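Long-range contacts in thiol-activated cytolysin (Desulfobulbus propionicus, PDB 6NAL), which probably binds cholesterol-containing membranes and oligomerises into large beta-barrel pores, as other cholesterol-dependent cytolysins do: residues D60-P64 with P333-Y337; Y67-T71 with G86-E90; V98-L104 with Y198-E203; S130-D134 with L324-T328. All blocks are in the same frame, centred on the assembly; numbering follows the deposited sequence.

Interaction 1. Residues D60-P64 with P333-Y337; sequences DIAVP and PLNYY
Y336 lays its ring against residues 61-63: V63 CG2 meets the near part of the side chain, I61 CG2 the far part, and A62 O the ring edge. Its CB lies near CG2 of V63, and CD1 packs against the same methyl at 3.7 Å. CE1 comes 3.4 Å from the backbone O of A62, which sits in the plane of the ring, while CG2 of I61 stands 3.5 Å from CE1 and lies close to CZ and OH as well. With CG placed between the backbone N and the carbonyl carbon (chi1 73°), the CD1-CE1 side of the ring is brought to V63 CG2 and A62 O.

The backbones support this packing through a single bridge between A62 and N335. Y336 N donates to I61 O at 3.1 Å, and V63 N donates to L334 O at 3.0 Å. N335 ND2 adds a weak bond to I61 O, but the amide is held mainly from outside, by K194 and G164. A water accepts from I61 N and donates to Y336 O.

Strand 332-340 pairs with strand 232-250, whose V238 touches both V63 and Y336, while L83 and L84 of helix 81-84 touch Y336 and I61 respectively.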
loop_
_atom_site.group_PDB
_atom_site.type_symbol
_atom_site.label_atom_id
_atom_site.label_comp_id
_atom_site.label_asym_id
_atom_site.label_seq_id
_atom_site.Cartn_x
_atom_site.Cartn_y
_atom_site.Cartn_z
ATOM N N ASP A 60 -18.090 -13.078 22.159
ATOM C CA ASP A 60 -18.876 -12.695 23.335
ATOM C C ASP A 60 -20.364 -12.943 23.101
ATOM O O ASP A 60 -20.925 -12.520 22.077
ATOM C CB ASP A 60 -18.686 -11.208 23.644
ATOM C CG ASP A 60 -17.872 -10.960 24.879
ATOM O OD1 ASP A 60 -17.534 -11.950 25.568
ATOM O OD2 ASP A 60 -17.572 -9.763 25.154
ATOM N N ILE A 61 -21.015 -13.613 24.046
ATOM C CA ILE A 61 -22.411 -14.008 23.872
ATOM C C ILE A 61 -23.288 -12.968 24.554
ATOM O O ILE A 61 -23.265 -12.846 25.780
ATOM C CB ILE A 61 -22.689 -15.400 24.438
ATOM C CG1 ILE A 61 -21.618 -16.417 24.043
ATOM C CG2 ILE A 61 -24.061 -15.829 24.024
ATOM C CD1 ILE A 61 -21.574 -16.729 22.626
ATOM N N ALA A 62 -24.040 -12.202 23.768
ATOM C CA ALA A 62 -25.019 -11.271 24.303
ATOM C C ALA A 62 -26.224 -12.003 24.880
ATOM O O ALA A 62 -26.632 -13.065 24.407
ATOM C CB ALA A 62 -25.512 -10.310 23.229
ATOM N N VAL A 63 -26.793 -11.419 25.924
ATOM C CA VAL A 63 -28.106 -11.838 26.393
ATOM C C VAL A 63 -29.161 -11.354 25.412
ATOM O O VAL A 63 -29.397 -10.152 25.316
ATOM C CB VAL A 63 -28.422 -11.260 27.778
ATOM C CG1 VAL A 63 -29.887 -11.513 28.127
ATOM C CG2 VAL A 63 -27.566 -11.844 28.873
ATOM N N PRO A 64 -29.861 -12.219 24.711
ATOM C CA PRO A 64 -30.889 -11.714 23.797
ATOM C C PRO A 64 -32.065 -11.102 24.545
ATOM O O PRO A 64 -32.470 -11.569 25.612
ATOM C CB PRO A 64 -31.313 -12.953 22.993
ATOM C CG PRO A 64 -30.271 -13.997 23.274
ATOM C CD PRO A 64 -29.708 -13.676 24.656
ATOM N N PRO A 333 -29.101 -6.599 31.057
ATOM C CA PRO A 333 -28.153 -7.695 30.879
ATOM C C PRO A 333 -27.425 -7.501 29.563
ATOM O O PRO A 333 -28.018 -7.090 28.565
ATOM C CB PRO A 333 -29.036 -8.955 30.864
ATOM C CG PRO A 333 -30.425 -8.483 30.605
ATOM C CD PRO A 333 -30.491 -7.090 31.202
ATOM N N LEU A 334 -26.132 -7.788 29.575
ATOM C CA LEU A 334 -25.277 -7.500 28.431
ATOM C C LEU A 334 -24.687 -8.784 27.898
ATOM O O LEU A 334 -24.986 -9.171 26.773
ATOM C CB LEU A 334 -24.151 -6.537 28.796
ATOM C CG LEU A 334 -24.627 -5.158 29.189
ATOM C CD1 LEU A 334 -23.504 -4.200 29.489
ATOM C CD2 LEU A 334 -25.545 -4.586 28.095
ATOM N N ASN A 335 -23.894 -9.472 28.699
ATOM C CA ASN A 335 -23.273 -10.701 28.239
ATOM C C ASN A 335 -23.418 -11.765 29.315
ATOM O O ASN A 335 -23.561 -11.454 30.498
ATOM C CB ASN A 335 -21.811 -10.456 27.881
ATOM C CG ASN A 335 -21.644 -9.454 26.728
ATOM O OD1 ASN A 335 -21.492 -8.241 26.952
ATOM N ND2 ASN A 335 -21.667 -9.952 25.508
ATOM N N TYR A 336 -23.413 -13.019 28.889
ATOM C CA TYR A 336 -23.466 -14.140 29.808
ATOM C C TYR A 336 -22.425 -15.145 29.338
ATOM O O TYR A 336 -22.011 -15.163 28.174
ATOM C CB TYR A 336 -24.922 -14.731 29.972
ATOM C CG TYR A 336 -25.476 -15.528 28.829
ATOM C CD1 TYR A 336 -25.915 -14.904 27.686
ATOM C CD2 TYR A 336 -25.559 -16.913 28.893
ATOM C CE1 TYR A 336 -26.367 -15.630 26.587
ATOM C CE2 TYR A 336 -26.058 -17.650 27.815
ATOM C CZ TYR A 336 -26.460 -16.997 26.674
ATOM O OH TYR A 336 -26.939 -17.716 25.612
ATOM N N TYR A 337 -21.969 -15.939 30.297
ATOM C CA TYR A 337 -20.909 -16.916 30.141
ATOM C C TYR A 337 -21.432 -18.247 30.640
ATOM O O TYR A 337 -22.037 -18.319 31.724
ATOM C CB TYR A 337 -19.653 -16.499 30.912
ATOM C CG TYR A 337 -19.191 -15.130 30.435
ATOM C CD1 TYR A 337 -19.714 -13.963 31.005
ATOM C CD2 TYR A 337 -18.293 -14.999 29.368
ATOM C CE1 TYR A 337 -19.332 -12.723 30.564
ATOM C CE2 TYR A 337 -17.905 -13.747 28.916
ATOM C CZ TYR A 337 -18.430 -12.610 29.523
ATOM O OH TYR A 337 -18.067 -11.353 29.083
HETATM O O HOH W 1 -19.927 -14.214 26.538
#

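Interaction 2. Residues Y67-T71 with G86-E90; sequences YEDVT and GKPQE
Y67 and P88 form the centre of a contact between a tight turn and the chain that leaves a helix. G86, with positive phi, is the C-prime residue of the Schellman motif that ends helix 81-84, and residues 86-90 run from there into the short, weakly bonded strand 89-90.

CH-pi contacts dominate. One face of the Y67 ring receives both P88 CD, 3.9 Å from the ring centroid, and K87 CA, 4.2 Å from it; each is displaced from the centre toward the rim. The phenol oxygen continues past the ring to K87, with OH 3.6 Å from CG. With CG of Y67 beside the backbone N, anti to the carbonyl carbon (chi1 -62°), the ring lies with that face against P88 CD and K87 CA.

Apolar packing extends the contact along the turn. T71 CG2 meets P88 CG at 3.8 Å, the two side chains crossing at about a right angle. The V70 methyls make van der Waals contact with the extended chain of E90, V70 CG2 lying 3.9 Å from E90 CB. Beyond the two segments, L77 touches V70 and P88, and Y336 touches T71 and P88.

Hydrogen bonding keeps the turn 67-71 folded on itself. Y67 O takes two donors from opposite faces of its carbonyl plane: V70 N at 3.2 Å and the hydroxyl OG1 of T71 at 3.0 Å.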
loop_
_atom_site.group_PDB
_atom_site.type_symbol
_atom_site.label_atom_id
_atom_site.label_comp_id
_atom_site.label_asym_id
_atom_site.label_seq_id
_atom_site.Cartn_x
_atom_site.Cartn_y
_atom_site.Cartn_z
ATOM N N TYR A 67 -34.792 -13.626 25.325
ATOM C CA TYR A 67 -34.465 -14.771 26.161
ATOM C C TYR A 67 -33.770 -14.374 27.458
ATOM O O TYR A 67 -32.943 -15.141 27.960
ATOM C CB TYR A 67 -33.584 -15.751 25.397
ATOM C CG TYR A 67 -34.227 -16.340 24.174
ATOM C CD1 TYR A 67 -34.344 -15.607 22.996
ATOM C CD2 TYR A 67 -34.695 -17.645 24.181
ATOM C CE1 TYR A 67 -34.928 -16.159 21.870
ATOM C CE2 TYR A 67 -35.265 -18.200 23.052
ATOM C CZ TYR A 67 -35.377 -17.441 21.915
ATOM O OH TYR A 67 -35.952 -17.985 20.832
ATOM N N GLU A 68 -34.080 -13.187 28.003
ATOM C CA GLU A 68 -33.560 -12.802 29.315
ATOM C C GLU A 68 -33.997 -13.792 30.395
ATOM O O GLU A 68 -33.222 -14.115 31.300
ATOM C CB GLU A 68 -34.028 -11.396 29.728
ATOM C CG GLU A 68 -33.844 -10.260 28.705
ATOM C CD GLU A 68 -33.824 -8.845 29.360
ATOM O OE1 GLU A 68 -34.249 -8.698 30.556
ATOM O OE2 GLU A 68 -33.374 -7.892 28.657
ATOM N N ASP A 69 -35.234 -14.288 30.315
ATOM C CA ASP A 69 -35.762 -15.217 31.325
ATOM C C ASP A 69 -35.215 -16.630 31.194
ATOM O O ASP A 69 -35.554 -17.468 32.019
ATOM C CB ASP A 69 -37.274 -15.260 31.252
ATOM C CG ASP A 69 -37.787 -15.917 29.950
ATOM O OD1 ASP A 69 -36.999 -16.122 28.972
ATOM O OD2 ASP A 69 -38.999 -16.219 29.916
ATOM N N VAL A 70 -34.302 -16.881 30.257
ATOM C CA VAL A 70 -33.670 -18.184 30.065
ATOM C C VAL A 70 -32.156 -18.136 30.221
ATOM O O VAL A 70 -31.503 -19.196 30.219
ATOM C CB VAL A 70 -34.061 -18.744 28.682
ATOM C CG1 VAL A 70 -33.102 -19.754 28.182
ATOM C CG2 VAL A 70 -35.475 -19.297 28.784
ATOM N N THR A 71 -31.582 -16.958 30.434
ATOM C CA THR A 71 -30.138 -16.852 30.480
ATOM C C THR A 71 -29.697 -16.142 31.731
ATOM O O THR A 71 -28.767 -15.325 31.715
ATOM C CB THR A 71 -29.583 -16.093 29.284
ATOM O OG1 THR A 71 -30.215 -14.818 29.225
ATOM C CG2 THR A 71 -29.837 -16.776 28.025
ATOM N N GLY A 86 -28.381 -16.391 18.975
ATOM C CA GLY A 86 -29.338 -15.638 19.778
ATOM C C GLY A 86 -30.625 -16.331 20.167
ATOM O O GLY A 86 -31.579 -15.634 20.582
ATOM N N LYS A 87 -30.682 -17.672 20.061
ATOM C CA LYS A 87 -31.849 -18.468 20.468
ATOM C C LYS A 87 -31.455 -19.627 21.387
ATOM O O LYS A 87 -31.515 -20.809 21.019
ATOM C CB LYS A 87 -32.584 -18.965 19.230
ATOM C CG LYS A 87 -33.201 -17.826 18.444
ATOM C CD LYS A 87 -33.812 -18.302 17.141
ATOM C CE LYS A 87 -34.454 -17.152 16.345
ATOM N NZ LYS A 87 -33.526 -16.017 15.958
ATOM N N PRO A 88 -31.053 -19.317 22.608
ATOM C CA PRO A 88 -30.671 -20.382 23.541
ATOM C C PRO A 88 -31.881 -21.227 23.928
ATOM O O PRO A 88 -33.007 -20.733 24.041
ATOM C CB PRO A 88 -30.085 -19.621 24.737
ATOM C CG PRO A 88 -30.825 -18.333 24.728
ATOM C CD PRO A 88 -31.100 -17.992 23.253
ATOM N N GLN A 89 -31.629 -22.521 24.102
ATOM C CA GLN A 89 -32.669 -23.516 24.292
ATOM C C GLN A 89 -32.688 -23.859 25.777
ATOM O O GLN A 89 -31.742 -24.473 26.307
ATOM C CB GLN A 89 -32.412 -24.755 23.420
ATOM C CG GLN A 89 -33.524 -25.800 23.540
ATOM C CD GLN A 89 -33.249 -27.115 22.798
ATOM O OE1 GLN A 89 -32.434 -27.172 21.872
ATOM N NE2 GLN A 89 -33.928 -28.194 23.234
ATOM N N GLU A 90 -33.751 -23.433 26.448
ATOM C CA GLU A 90 -33.970 -23.783 27.844
ATOM C C GLU A 90 -34.005 -25.299 28.058
ATOM O O GLU A 90 -34.526 -26.061 27.238
ATOM C CB GLU A 90 -35.264 -23.144 28.299
ATOM C CG GLU A 90 -35.553 -23.184 29.805
ATOM C CD GLU A 90 -36.912 -22.516 30.128
ATOM O OE1 GLU A 90 -37.769 -22.488 29.205
ATOM O OE2 GLU A 90 -37.102 -22.007 31.272
#

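Interaction 3. Residues V98-L104 with Y198-E203; sequences VNITVDL and YSVSAE
I100 turns to the same face of the sheet as V200 and A202 and fits between them. Its two branches divide the work: CG2, anti to the backbone N, meets V200 CG1 at 3.6 Å, the side chains crossing obliquely, whereas the other branch carries CD1 to 3.6 Å from A202 CB. V102 shares this buried face, with its CG2 4.3 Å from V200 CG2. I125 and I128 of helix 118-133 touch V200 and V102 respectively.

T101, D103, S199 and S201 occupy the other face, where the contacts are sparser; T101 CB stands 3.8 Å from S201 OG. Near one end, N99 and E203 lie side by side and point the same way, their amide and carboxylate planes 42° apart. Two acceptors, N99 OD1 and E203 OE2, are only 3.3 Å apart there, and a weak bond from K113 to the amide oxygen probably eases their proximity.

Within the sheet, T101 and S201 make a reciprocal pair of backbone bonds, S201 N to T101 O measuring 2.9 Å. Hydrogen-bonded pairs T101-S201 and D103-S199 alternate with non-hydrogen-bonded pairs I100-A202 and V102-V200: regular antiparallel pairing within the large antiparallel sheet of the cytolysin, with helix 118-133 packed on the V102-V200 face.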
loop_
_atom_site.group_PDB
_atom_site.type_symbol
_atom_site.label_atom_id
_atom_site.label_comp_id
_atom_site.label_asym_id
_atom_site.label_seq_id
_atom_site.Cartn_x
_atom_site.Cartn_y
_atom_site.Cartn_z
ATOM N N VAL A 98 -28.894 -23.428 44.622
ATOM C CA VAL A 98 -27.592 -23.034 44.096
ATOM C C VAL A 98 -27.172 -21.723 44.737
ATOM O O VAL A 98 -28.004 -20.847 44.993
ATOM C CB VAL A 98 -27.627 -22.862 42.561
ATOM C CG1 VAL A 98 -26.417 -22.059 42.076
ATOM C CG2 VAL A 98 -27.667 -24.178 41.874
ATOM N N ASN A 99 -25.870 -21.564 44.956
ATOM C CA ASN A 99 -25.357 -20.310 45.493
ATOM C C ASN A 99 -25.209 -19.277 44.383
ATOM O O ASN A 99 -24.494 -19.499 43.399
ATOM C CB ASN A 99 -24.029 -20.513 46.206
ATOM C CG ASN A 99 -24.208 -20.739 47.694
ATOM O OD1 ASN A 99 -24.404 -21.870 48.129
ATOM N ND2 ASN A 99 -24.165 -19.658 48.481
ATOM N N ILE A 100 -25.905 -18.157 44.552
ATOM C CA ILE A 100 -25.916 -17.036 43.628
ATOM C C ILE A 100 -25.181 -15.902 44.321
ATOM O O ILE A 100 -25.453 -15.610 45.489
ATOM C CB ILE A 100 -27.352 -16.623 43.283
ATOM C CG1 ILE A 100 -28.109 -17.789 42.635
ATOM C CG2 ILE A 100 -27.369 -15.384 42.402
ATOM C CD1 ILE A 100 -27.649 -18.116 41.251
ATOM N N THR A 101 -24.227 -15.290 43.632
ATOM C CA THR A 101 -23.395 -14.249 44.229
ATOM C C THR A 101 -23.467 -12.998 43.364
ATOM O O THR A 101 -23.268 -13.067 42.151
ATOM C CB THR A 101 -21.944 -14.735 44.360
ATOM O OG1 THR A 101 -21.914 -15.881 45.227
ATOM C CG2 THR A 101 -21.026 -13.638 44.864
ATOM N N VAL A 102 -23.821 -11.882 43.986
ATOM C CA VAL A 102 -23.864 -10.583 43.341
ATOM C C VAL A 102 -22.561 -9.881 43.651
ATOM O O VAL A 102 -22.229 -9.697 44.816
ATOM C CB VAL A 102 -25.031 -9.729 43.850
ATOM C CG1 VAL A 102 -25.042 -8.421 43.149
ATOM C CG2 VAL A 102 -26.323 -10.478 43.700
ATOM N N ASP A 103 -21.859 -9.447 42.626
ATOM C CA ASP A 103 -20.604 -8.740 42.807
ATOM C C ASP A 103 -20.846 -7.269 42.517
ATOM O O ASP A 103 -20.935 -6.876 41.347
ATOM C CB ASP A 103 -19.519 -9.283 41.894
ATOM C CG ASP A 103 -18.303 -8.364 41.860
ATOM O OD1 ASP A 103 -17.938 -7.849 42.958
ATOM O OD2 ASP A 103 -17.742 -8.130 40.744
ATOM N N LEU A 104 -20.990 -6.450 43.598
ATOM C CA LEU A 104 -21.061 -5.034 43.292
ATOM C C LEU A 104 -19.764 -4.344 43.670
ATOM O O LEU A 104 -19.214 -4.618 44.732
ATOM C CB LEU A 104 -22.182 -4.291 43.993
ATOM C CG LEU A 104 -23.515 -4.957 43.789
ATOM C CD1 LEU A 104 -23.760 -5.781 45.046
ATOM C CD2 LEU A 104 -24.597 -3.949 43.610
ATOM N N TYR A 198 -22.600 -4.066 37.333
ATOM C CA TYR A 198 -22.325 -5.175 38.234
ATOM C C TYR A 198 -22.443 -6.525 37.523
ATOM O O TYR A 198 -22.977 -6.631 36.419
ATOM C CB TYR A 198 -23.286 -5.173 39.429
ATOM C CG TYR A 198 -24.756 -5.214 39.024
ATOM C CD1 TYR A 198 -25.446 -4.047 38.734
ATOM C CD2 TYR A 198 -25.470 -6.433 38.918
ATOM C CE1 TYR A 198 -26.800 -4.082 38.387
ATOM C CE2 TYR A 198 -26.795 -6.448 38.566
ATOM C CZ TYR A 198 -27.444 -5.266 38.328
ATOM O OH TYR A 198 -28.754 -5.270 37.947
ATOM N N SER A 199 -22.005 -7.577 38.222
ATOM C CA SER A 199 -22.099 -8.940 37.729
ATOM C C SER A 199 -22.792 -9.857 38.740
ATOM O O SER A 199 -22.836 -9.583 39.940
ATOM C CB SER A 199 -20.713 -9.503 37.402
ATOM O OG SER A 199 -20.141 -8.823 36.309
ATOM N N VAL A 200 -23.341 -10.963 38.226
ATOM C CA VAL A 200 -23.947 -11.997 39.046
ATOM C C VAL A 200 -23.477 -13.356 38.554
ATOM O O VAL A 200 -23.688 -13.708 37.383
ATOM C CB VAL A 200 -25.481 -11.949 39.046
ATOM C CG1 VAL A 200 -25.974 -13.050 39.969
ATOM C CG2 VAL A 200 -26.024 -10.579 39.447
ATOM N N SER A 201 -22.886 -14.142 39.455
ATOM C CA SER A 201 -22.337 -15.445 39.138
ATOM C C SER A 201 -23.100 -16.510 39.917
ATOM O O SER A 201 -23.882 -16.212 40.829
ATOM C CB SER A 201 -20.839 -15.467 39.455
ATOM O OG SER A 201 -20.629 -15.290 40.843
ATOM N N ALA A 202 -22.877 -17.758 39.538
ATOM C CA ALA A 202 -23.521 -18.886 40.196
ATOM C C ALA A 202 -22.534 -20.038 40.236
ATOM O O ALA A 202 -21.828 -20.274 39.255
ATOM C CB ALA A 202 -24.801 -19.274 39.463
ATOM N N GLU A 203 -22.441 -20.715 41.382
ATOM C CA GLU A 203 -21.474 -21.796 41.571
ATOM C C GLU A 203 -22.083 -23.117 41.116
ATOM O O GLU A 203 -23.206 -23.455 41.488
ATOM C CB GLU A 203 -21.028 -21.868 43.035
ATOM C CG GLU A 203 -21.814 -22.824 43.933
ATOM C CD GLU A 203 -21.455 -22.702 45.429
ATOM O OE1 GLU A 203 -20.537 -21.912 45.775
ATOM O OE2 GLU A 203 -22.113 -23.392 46.252
#

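Interaction 4. Residues S130-D134 with L324-T328; sequences SKWFD and LLSRT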
loop_
_atom_site.group_PDB
_atom_site.type_symbol
_atom_site.label_atom_id
_atom_site.label_comp_id
_atom_site.label_asym_id
_atom_site.label_seq_id
_atom_site.Cartn_x
_atom_site.Cartn_y
_atom_site.Cartn_z
ATOM N N SER A 130 -31.398 -3.565 46.407
ATOM C CA SER A 130 -32.116 -2.653 47.290
ATOM C C SER A 130 -31.270 -2.297 48.501
ATOM O O SER A 130 -31.114 -1.123 48.830
ATOM C CB SER A 130 -33.444 -3.280 47.702
ATOM O OG SER A 130 -34.314 -3.305 46.583
ATOM N N LYS A 131 -30.668 -3.295 49.141
ATOM C CA LYS A 131 -29.895 -3.010 50.334
ATOM C C LYS A 131 -28.677 -2.187 49.991
ATOM O O LYS A 131 -28.177 -1.446 50.837
ATOM C CB LYS A 131 -29.502 -4.307 51.050
ATOM C CG LYS A 131 -30.675 -5.285 51.415
ATOM C CD LYS A 131 -32.013 -4.589 51.715
ATOM C CE LYS A 131 -33.227 -5.553 51.671
ATOM N NZ LYS A 131 -32.869 -6.929 52.111
ATOM N N TRP A 132 -28.192 -2.272 48.756
ATOM C CA TRP A 132 -27.000 -1.501 48.461
ATOM C C TRP A 132 -27.328 -0.051 48.172
ATOM O O TRP A 132 -26.590 0.835 48.608
ATOM C CB TRP A 132 -26.211 -2.057 47.287
ATOM C CG TRP A 132 -24.842 -1.417 47.208
ATOM C CD1 TRP A 132 -23.819 -1.485 48.145
ATOM C CD2 TRP A 132 -24.360 -0.609 46.157
ATOM N NE1 TRP A 132 -22.729 -0.778 47.705
ATOM C CE2 TRP A 132 -23.035 -0.236 46.483
ATOM C CE3 TRP A 132 -24.910 -0.172 44.955
ATOM C CZ2 TRP A 132 -22.264 0.554 45.642
ATOM C CZ3 TRP A 132 -24.142 0.609 44.124
ATOM C CH2 TRP A 132 -22.838 0.977 44.474
ATOM N N PHE A 133 -28.382 0.236 47.405
ATOM C CA PHE A 133 -28.680 1.651 47.252
ATOM C C PHE A 133 -29.707 2.141 48.279
ATOM O O PHE A 133 -29.791 3.353 48.503
ATOM C CB PHE A 133 -29.058 2.062 45.790
ATOM C CG PHE A 133 -30.096 1.226 45.098
ATOM C CD1 PHE A 133 -31.326 0.953 45.693
ATOM C CD2 PHE A 133 -29.847 0.760 43.797
ATOM C CE1 PHE A 133 -32.286 0.195 45.007
ATOM C CE2 PHE A 133 -30.794 0.001 43.113
ATOM C CZ PHE A 133 -32.014 -0.279 43.713
ATOM N N ASP A 134 -30.396 1.252 49.010
ATOM C CA ASP A 134 -31.031 1.748 50.233
ATOM C C ASP A 134 -30.006 2.160 51.280
ATOM O O ASP A 134 -30.401 2.552 52.377
ATOM C CB ASP A 134 -31.967 0.712 50.853
ATOM C CG ASP A 134 -33.433 0.994 50.546
ATOM O OD1 ASP A 134 -34.317 0.531 51.299
ATOM O OD2 ASP A 134 -33.711 1.658 49.521
ATOM N N LEU A 324 -28.309 7.026 37.037
ATOM C CA LEU A 324 -28.900 6.989 38.372
ATOM C C LEU A 324 -29.500 5.602 38.553
ATOM O O LEU A 324 -30.618 5.334 38.137
ATOM C CB LEU A 324 -29.944 8.091 38.469
ATOM C CG LEU A 324 -30.377 8.588 39.832
ATOM C CD1 LEU A 324 -31.425 7.587 40.343
ATOM C CD2 LEU A 324 -29.197 8.740 40.748
ATOM N N LEU A 325 -28.736 4.680 39.116
ATOM C CA LEU A 325 -29.236 3.321 39.241
ATOM C C LEU A 325 -30.117 3.190 40.483
ATOM O O LEU A 325 -29.748 3.617 41.588
ATOM C CB LEU A 325 -28.082 2.325 39.275
ATOM C CG LEU A 325 -28.388 1.079 38.436
ATOM C CD1 LEU A 325 -28.589 1.342 36.972
ATOM C CD2 LEU A 325 -27.259 0.086 38.583
ATOM N N SER A 326 -31.292 2.609 40.278
ATOM C CA SER A 326 -32.382 2.621 41.243
ATOM C C SER A 326 -33.330 1.449 40.945
ATOM O O SER A 326 -33.071 0.616 40.068
ATOM C CB SER A 326 -33.105 3.971 41.198
ATOM O OG SER A 326 -34.077 3.992 40.170
ATOM N N ARG A 327 -34.423 1.373 41.719
ATOM C CA ARG A 327 -35.453 0.363 41.486
ATOM C C ARG A 327 -36.278 0.669 40.244
ATOM O O ARG A 327 -36.812 -0.253 39.601
ATOM C CB ARG A 327 -36.401 0.280 42.683
ATOM C CG ARG A 327 -35.937 -0.592 43.809
ATOM C CD ARG A 327 -36.769 -0.287 45.046
ATOM N NE ARG A 327 -36.019 0.540 45.986
ATOM C CZ ARG A 327 -35.794 0.230 47.262
ATOM N NH1 ARG A 327 -36.275 -0.900 47.775
ATOM N NH2 ARG A 327 -35.084 1.059 48.024
ATOM N N THR A 328 -36.428 1.955 39.932
ATOM C CA THR A 328 -37.163 2.460 38.780
ATOM C C THR A 328 -36.322 2.578 37.509
ATOM O O THR A 328 -36.888 2.735 36.420
ATOM C CB THR A 328 -37.724 3.848 39.093
ATOM O OG1 THR A 328 -36.640 4.805 39.139
ATOM C CG2 THR A 328 -38.442 3.874 40.444
#
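F133 and R327 carry this contact between the C-terminal end of helix 118-133 and the loop that precedes strand 332-340. The phenyl ring lies against the loop backbone: S326 CA sits over one face in a CH-pi contact, 4.0 Å from the ring centroid, and CZ of F133 is 3.5 Å from both S326 C and R327 N. L325 O approaches CD2 of F133 at 3.6 Å. F133 CG occupies the site between its backbone N and carbonyl carbon (chi1 49°), a torsion that sets CE2 and CZ against the S326 backbone.

The R327 side chain crosses obliquely past the F133 ring at CE1. Its CG and NE both approach F133 CE1, each at 3.9 Å, and that ring carbon lies over a face of the guanidinium, although the two planes are 52° apart. A bend at chi3 brings the terminal nitrogens to the helix end. NH2 is placed beside D134 OD2 in what would be a salt bridge, but the atoms are too close in the model for its geometry to be trusted. NH1 lies 3.3 Å from S130 OG at an angle too poor for a hydrogen bond.

The next shell positions these groups. S130 OG is hydrogen-bonded to N126 O, one turn earlier in the helix, and E139 makes a salt bridge with NE of R327 while also touching F133 and S326.

The surer ionic tie is therefore E139 to NE; D134 probably adds to the negative charge round the guanidinium, beside a buried phenyl ring.

From the N terminus, the loop after strand 44-59 opens interaction 1, which closes 269 residues later on strand 332-340; the other three contacts fall within that span. Interaction 2 closes first, a short loop around strand 76-78 and helix 81-84, and touches interaction 1 where T71 meets Y336 and P64 meets G86. Interactions 3 and 4 follow and cross, their segments alternating along the chain. They meet where L104 packs on W132 and Y198 on L325. Interactions 1, 2 and 3 all reach the same large antiparallel sheet, while interaction 4 ties the end of helix 118-133 to the loop leading into strand 332-340.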